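Tv2483 (Treponema vincentii, PDB 6DET) binds L-arginine with high selectivity and, as a lipoprotein of the family 3 solute-binding proteins, probably delivers it to an ABC transporter. Local coordinates at residues A[243-246]-A[247-251]; A[51-54]-A[55-59]. All blocks are in the same frame, centred on the assembly; numbering follows the deposited sequence.

Interaction 1: A[243-246]-A[247-251]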
ATOM      1  N   GLU A 243      -8.321  18.749   5.977  1.00 31.10           N
ATOM      2  CA  GLU A 243      -8.394  20.208   6.047  1.00 31.97           C
ATOM      3  C   GLU A 243      -8.027  20.711   7.430  1.00 31.43           C
ATOM      4  O   GLU A 243      -7.418  21.778   7.555  1.00 38.05           O
ATOM      5  CB  GLU A 243      -9.795  20.689   5.682  1.00 32.29           C
ATOM      6  CG  GLU A 243     -10.061  22.174   5.989  1.00 32.63           C
ATOM      7  CD  GLU A 243      -9.109  23.088   5.283  1.00 39.00           C
ATOM      8  OE1 GLU A 243      -8.603  22.671   4.234  1.00 35.31           O
ATOM      9  OE2 GLU A 243      -8.896  24.235   5.759  1.00 35.59           O
ATOM     10  N   ASP A 244      -8.403  19.973   8.484  1.00 32.91           N
ATOM     11  CA  ASP A 244      -8.147  20.427   9.841  1.00 35.91           C
ATOM     12  C   ASP A 244      -6.767  20.016  10.340  1.00 31.43           C
ATOM     13  O   ASP A 244      -6.473  20.214  11.520  1.00 34.87           O
ATOM     14  CB  ASP A 244      -9.247  19.956  10.812  1.00 35.49           C
ATOM     15  CG  ASP A 244      -9.171  18.475  11.199  1.00 39.64           C
ATOM     16  OD1 ASP A 244      -8.170  17.799  10.908  1.00 35.75           O
ATOM     17  OD2 ASP A 244     -10.147  18.005  11.859  1.00 37.43           O
ATOM     18  N   GLU A 245      -5.926  19.471   9.461  1.00 32.55           N
ATOM     19  CA  GLU A 245      -4.494  19.213   9.658  1.00 40.23           C
ATOM     20  C   GLU A 245      -4.236  17.946  10.460  1.00 35.80           C
ATOM     21  O   GLU A 245      -3.056  17.646  10.749  1.00 33.33           O
ATOM     22  CB  GLU A 245      -3.758  20.381  10.331  1.00 49.02           C
ATOM     23  CG  GLU A 245      -3.474  21.531   9.366  1.00 76.31           C
ATOM     24  CD  GLU A 245      -2.451  21.151   8.298  1.00100.65           C
ATOM     25  OE1 GLU A 245      -1.359  20.674   8.671  1.00125.87           O
ATOM     26  OE2 GLU A 245      -2.741  21.317   7.092  1.00103.78           O
ATOM     27  N   THR A 246      -5.268  17.177  10.811  1.00 31.87           N
ATOM     28  CA  THR A 246      -5.034  15.924  11.535  1.00 36.87           C
ATOM     29  C   THR A 246      -4.203  14.963  10.695  1.00 32.73           C
ATOM     30  O   THR A 246      -3.219  14.382  11.177  1.00 34.87           O
ATOM     31  CB  THR A 246      -6.364  15.275  11.924  1.00 35.93           C
ATOM     32  OG1 THR A 246      -7.109  16.172  12.753  1.00 41.24           O
ATOM     33  CG2 THR A 246      -6.131  13.987  12.703  1.00 33.86           C
ATOM     34  N   ILE A 247      -4.565  14.793   9.427  1.00 35.64           N
ATOM     35  CA  ILE A 247      -3.866  13.815   8.600  1.00 31.37           C
ATOM     36  C   ILE A 247      -2.493  14.366   8.218  1.00 33.78           C
ATOM     37  O   ILE A 247      -1.492  13.635   8.326  1.00 31.03           O
ATOM     38  CB  ILE A 247      -4.707  13.415   7.377  1.00 32.28           C
ATOM     39  CG1 ILE A 247      -5.846  12.510   7.843  1.00 29.72           C
ATOM     40  CG2 ILE A 247      -3.842  12.653   6.369  1.00 29.85           C
ATOM     41  CD1 ILE A 247      -6.862  12.090   6.775  1.00 31.57           C
ATOM     42  N   PRO A 248      -2.377  15.634   7.796  1.00 30.04           N
ATOM     43  CA  PRO A 248      -1.035  16.202   7.578  1.00 30.13           C
ATOM     44  C   PRO A 248      -0.109  16.007   8.759  1.00 34.24           C
ATOM     45  O   PRO A 248       1.085  15.742   8.583  1.00 36.00           O
ATOM     46  CB  PRO A 248      -1.340  17.684   7.324  1.00 33.10           C
ATOM     47  CG  PRO A 248      -2.674  17.643   6.597  1.00 31.94           C
ATOM     48  CD  PRO A 248      -3.434  16.555   7.324  1.00 30.47           C
ATOM     49  N   ASN A 249      -0.630  16.139   9.970  1.00 33.93           N
ATOM     50  CA  ASN A 249       0.205  15.955  11.140  1.00 34.43           C
ATOM     51  C   ASN A 249       0.519  14.485  11.387  1.00 32.88           C
ATOM     52  O   ASN A 249       1.625  14.174  11.836  1.00 38.75           O
ATOM     53  CB  ASN A 249      -0.448  16.602  12.355  1.00 38.52           C
ATOM     54  CG  ASN A 249      -0.243  18.104  12.370  1.00 39.86           C
ATOM     55  OD1 ASN A 249       0.650  18.620  11.690  1.00 39.84           O
ATOM     56  ND2 ASN A 249      -1.070  18.813  13.121  1.00 39.46           N
ATOM     57  N   PHE A 250      -0.403  13.571  11.073  1.00 36.85           N
ATOM     58  CA  PHE A 250      -0.037  12.151  11.051  1.00 37.22           C
ATOM     59  C   PHE A 250       1.097  11.918  10.061  1.00 28.74           C
ATOM     60  O   PHE A 250       2.007  11.125  10.313  1.00 32.89           O
ATOM     61  CB  PHE A 250      -1.219  11.253  10.649  1.00 39.04           C
ATOM     62  CG  PHE A 250      -2.345  11.110  11.688  1.00 34.63           C
ATOM     63  CD1 PHE A 250      -2.123  11.218  13.056  1.00 37.89           C
ATOM     64  CD2 PHE A 250      -3.638  10.812  11.251  1.00 32.04           C
ATOM     65  CE1 PHE A 250      -3.173  11.051  13.967  1.00 39.35           C
ATOM     66  CE2 PHE A 250      -4.670  10.660  12.153  1.00 33.00           C
ATOM     67  CZ  PHE A 250      -4.436  10.781  13.508  1.00 36.64           C
ATOM     68  N   SER A 251       1.020  12.548   8.889  1.00 30.53           N
ATOM     69  CA  SER A 251       2.074  12.371   7.896  1.00 33.77           C
ATOM     70  C   SER A 251       3.415  12.884   8.414  1.00 32.92           C
ATOM     71  O   SER A 251       4.463  12.256   8.196  1.00 34.82           O
ATOM     72  CB  SER A 251       1.685  13.094   6.608  1.00 30.71           C
ATOM     73  OG  SER A 251       2.698  12.967   5.623  1.00 30.19           O
TER

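Interaction 2: A[51-54]-A[55-59]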
ATOM      1  N   PHE A  51       2.291  -1.791  10.665  1.00 34.45           N
ATOM      2  CA  PHE A  51       3.308  -2.746  11.100  1.00 35.49           C
ATOM      3  C   PHE A  51       3.159  -2.956  12.606  1.00 38.25           C
ATOM      4  O   PHE A  51       2.371  -2.284  13.276  1.00 38.10           O
ATOM      5  CB  PHE A  51       4.712  -2.255  10.738  1.00 35.59           C
ATOM      6  CG  PHE A  51       5.129  -1.023  11.485  1.00 43.74           C
ATOM      7  CD1 PHE A  51       4.751   0.236  11.034  1.00 35.46           C
ATOM      8  CD2 PHE A  51       5.885  -1.114  12.645  1.00 38.99           C
ATOM      9  CE1 PHE A  51       5.107   1.379  11.738  1.00 44.58           C
ATOM     10  CE2 PHE A  51       6.256   0.019  13.345  1.00 45.05           C
ATOM     11  CZ  PHE A  51       5.866   1.279  12.883  1.00 45.64           C
ATOM     12  N   ARG A  52       3.910  -3.929  13.147  1.00 42.83           N
ATOM     13  CA  ARG A  52       3.861  -4.253  14.578  1.00 50.50           C
ATOM     14  C   ARG A  52       4.961  -3.516  15.339  1.00 43.26           C
ATOM     15  O   ARG A  52       6.139  -3.633  14.998  1.00 43.47           O
ATOM     16  CB  ARG A  52       4.027  -5.761  14.807  1.00 53.16           C
ATOM     17  CG  ARG A  52       2.972  -6.620  14.147  1.00 49.09           C
ATOM     18  CD  ARG A  52       1.793  -6.867  15.070  1.00 54.23           C
ATOM     19  NE  ARG A  52       0.701  -7.588  14.424  1.00 53.79           N
ATOM     20  CZ  ARG A  52      -0.481  -7.782  14.995  1.00 55.72           C
ATOM     21  NH1 ARG A  52      -0.705  -7.317  16.226  1.00 57.42           N
ATOM     22  NH2 ARG A  52      -1.439  -8.438  14.343  1.00 54.03           N
ATOM     23  N   ASN A  53       4.585  -2.779  16.380  1.00 40.79           N
ATOM     24  CA  ASN A  53       5.573  -2.094  17.205  1.00 43.66           C
ATOM     25  C   ASN A  53       6.152  -3.074  18.237  1.00 50.92           C
ATOM     26  O   ASN A  53       5.803  -4.262  18.267  1.00 46.62           O
ATOM     27  CB  ASN A  53       4.954  -0.839  17.846  1.00 47.02           C
ATOM     28  CG  ASN A  53       3.879  -1.154  18.917  1.00 44.67           C
ATOM     29  OD1 ASN A  53       3.674  -2.305  19.284  1.00 49.73           O
ATOM     30  ND2 ASN A  53       3.227  -0.111  19.441  1.00 46.29           N
ATOM     31  N   GLU A  54       7.069  -2.575  19.079  1.00 44.77           N
ATOM     32  CA  GLU A  54       7.755  -3.423  20.068  1.00 49.85           C
ATOM     33  C   GLU A  54       6.774  -4.124  21.011  1.00 49.91           C
ATOM     34  O   GLU A  54       7.086  -5.187  21.557  1.00 52.31           O
ATOM     35  CB  GLU A  54       8.752  -2.583  20.877  1.00 64.32           C
ATOM     36  CG  GLU A  54       8.122  -1.435  21.711  1.00112.72           C
ATOM     37  CD  GLU A  54       7.593  -0.258  20.876  1.00121.26           C
ATOM     38  OE1 GLU A  54       7.947  -0.150  19.681  1.00102.27           O
ATOM     39  OE2 GLU A  54       6.813   0.557  21.419  1.00135.28           O
ATOM     40  N   LYS A  55       5.606  -3.533  21.242  1.00 54.17           N
ATOM     41  CA  LYS A  55       4.575  -4.122  22.090  1.00 57.07           C
ATOM     42  C   LYS A  55       3.643  -5.053  21.307  1.00 48.36           C
ATOM     43  O   LYS A  55       2.687  -5.586  21.874  1.00 52.02           O
ATOM     44  CB  LYS A  55       3.785  -2.985  22.770  1.00 62.45           C
ATOM     45  CG  LYS A  55       4.661  -2.138  23.722  1.00 71.27           C
ATOM     46  CD  LYS A  55       3.869  -1.169  24.596  1.00 92.30           C
ATOM     47  CE  LYS A  55       3.206  -0.068  23.780  1.00102.43           C
ATOM     48  NZ  LYS A  55       2.855   1.103  24.635  1.00112.93           N
ATOM     49  N   ASN A  56       3.921  -5.259  20.020  1.00 48.49           N
ATOM     50  CA  ASN A  56       3.158  -6.113  19.116  1.00 43.49           C
ATOM     51  C   ASN A  56       1.761  -5.563  18.836  1.00 45.86           C
ATOM     52  O   ASN A  56       0.836  -6.316  18.518  1.00 50.47           O
ATOM     53  CB  ASN A  56       3.092  -7.571  19.618  1.00 53.42           C
ATOM     54  CG  ASN A  56       3.278  -8.557  18.481  1.00 52.51           C
ATOM     55  OD1 ASN A  56       3.830  -8.201  17.437  1.00 50.91           O
ATOM     56  ND2 ASN A  56       2.768  -9.755  18.633  1.00 57.75           N
ATOM     57  N   GLU A  57       1.605  -4.245  18.930  1.00 39.59           N
ATOM     58  CA  GLU A  57       0.379  -3.581  18.485  1.00 37.55           C
ATOM     59  C   GLU A  57       0.549  -3.123  17.037  1.00 40.34           C
ATOM     60  O   GLU A  57       1.655  -2.789  16.594  1.00 39.96           O
ATOM     61  CB  GLU A  57       0.050  -2.381  19.378  1.00 58.49           C
ATOM     62  CG  GLU A  57      -0.132  -2.708  20.859  1.00 82.45           C
ATOM     63  CD  GLU A  57      -1.415  -3.482  21.143  1.00107.43           C
ATOM     64  OE1 GLU A  57      -1.504  -4.124  22.212  1.00122.72           O
ATOM     65  OE2 GLU A  57      -2.334  -3.450  20.296  1.00114.37           O
ATOM     66  N   ILE A  58      -0.551  -3.122  16.289  1.00 35.84           N
ATOM     67  CA  ILE A  58      -0.520  -2.618  14.918  1.00 34.75           C
ATOM     68  C   ILE A  58      -0.550  -1.096  14.955  1.00 32.03           C
ATOM     69  O   ILE A  58      -1.446  -0.505  15.570  1.00 37.17           O
ATOM     70  CB  ILE A  58      -1.699  -3.168  14.093  1.00 54.03           C
ATOM     71  CG1 ILE A  58      -1.698  -4.697  14.082  1.00 55.28           C
ATOM     72  CG2 ILE A  58      -1.622  -2.657  12.655  1.00 71.52           C
ATOM     73  CD1 ILE A  58      -2.917  -5.314  13.380  1.00 52.76           C
ATOM     74  N   VAL A  59       0.424  -0.465  14.289  1.00 35.27           N
ATOM     75  CA  VAL A  59       0.591   0.984  14.299  1.00 36.41           C
ATOM     76  C   VAL A  59       0.927   1.418  12.887  1.00 35.57           C
ATOM     77  O   VAL A  59       1.320   0.607  12.045  1.00 35.35           O
ATOM     78  CB  VAL A  59       1.696   1.447  15.273  1.00 44.18           C
ATOM     79  CG1 VAL A  59       1.297   1.155  16.716  1.00 50.04           C
ATOM     80  CG2 VAL A  59       3.024   0.764  14.941  1.00 38.34           C
TER

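Interaction 1: A[243-246]-A[247-251]
E245 and T246 open the helix 246-255 by handing their carbonyls to the backbone N-H groups four residues on: N249 N lies 3.0 Å from E245 O, and F250 N lies 2.9 Å from T246 O. This is a helix N-terminus with E245 at the N-cap; one residue, D244, separates it from helix 228-243. The phi of E245 is positive (80°), which turns the chain between the two helices. An Asx turn, D244 to T246, spans E245. D244 OD1 accepts the backbone N of T246 at 3.0 Å, nearly along its C-O axis. The same oxygen is met by T246 OG1 at 2.7 Å, from above the carboxylate plane. Two bonds therefore grip D244 OD1, while D244 OD2 makes a salt bridge with R72 of helix 61-73. The E245 side chain bends at chi2 (-68°) and crosses the P248 ring at about a right angle. Its OE1 comes within 3.3 Å of P248 CB and forms a salt bridge with R252, two turns further along. The E245 side chain is poorly ordered, so its position is less certain. N249 OD1 is also bonded to R252. T246 and F250 lie side by side and point the same way. With T246 CG2 anti to the backbone N, the methyl group reaches the far end of the F250 ring, where CG2 is 3.7 Å from both CE2 and CZ.

Interaction 2: A[51-54]-A[55-59]
F51 and V59 form the hydrogen-bonded pair of a short antiparallel beta hairpin, with F51 N to V59 O and V59 N to F51 O both 2.9 Å. R52 and I58 are the next, non-hydrogen-bonded pair. N53 N then donates to E57 O. A type I beta turn from N53 to N56 closes the loop, and N56 N donates to N53 O at 2.8 Å. N56 has a positive phi (67°), and N53 bonds to both N56 and E57, so the turn is followed by a G1-type beta bulge at N56. The N53 side chain folds back over the turn. Its CG sits between the backbone N and the carbonyl carbon (chi1 69°), which brings OD1 over the loop N-H groups. There OD1 accepts E57 N at 2.9 Å, from above the amide plane, and K55 N by a weak bond. Its ND2 lies against V59 CG1.

All three guanidinium nitrogens of R52 have hydrogen-bond partners. NH1 donates to N56 O at 2.9 Å, close to the guanidinium plane, and NE makes a salt bridge with D44. I58 CG1 covers one face, 3.4 Å above the plane and over its centre. Beside V59, the F51 ring takes a CH-pi contact over one face, with V59 CG2 3.8 Å from the ring centroid. The F51 side chain is about 10 Å from the bound arginine.

The hairpin is a two-stranded sheet of its own, at the surface. It follows strand 37-42 and leads into helix 61-73.

In the fold
From the N terminus, the chain runs through strand 37-42 of the large mixed sheet and then reaches interaction 2, which closes the tight loop 51-59. Helix 61-73 starts right after it. Interaction 1 comes much later, where helix 228-243 gives way to helix 246-255. The two are in series along the chain, neither nesting nor crossing. Their centres are 22 Å apart and their nearest atoms about 10 Å, so they do not touch. Helix 61-73 relates them in space: it leaves the hairpin at one end, and its residues Y61 and R72 meet 243-251. Both contacts belong to the family 3 solute-binding fold.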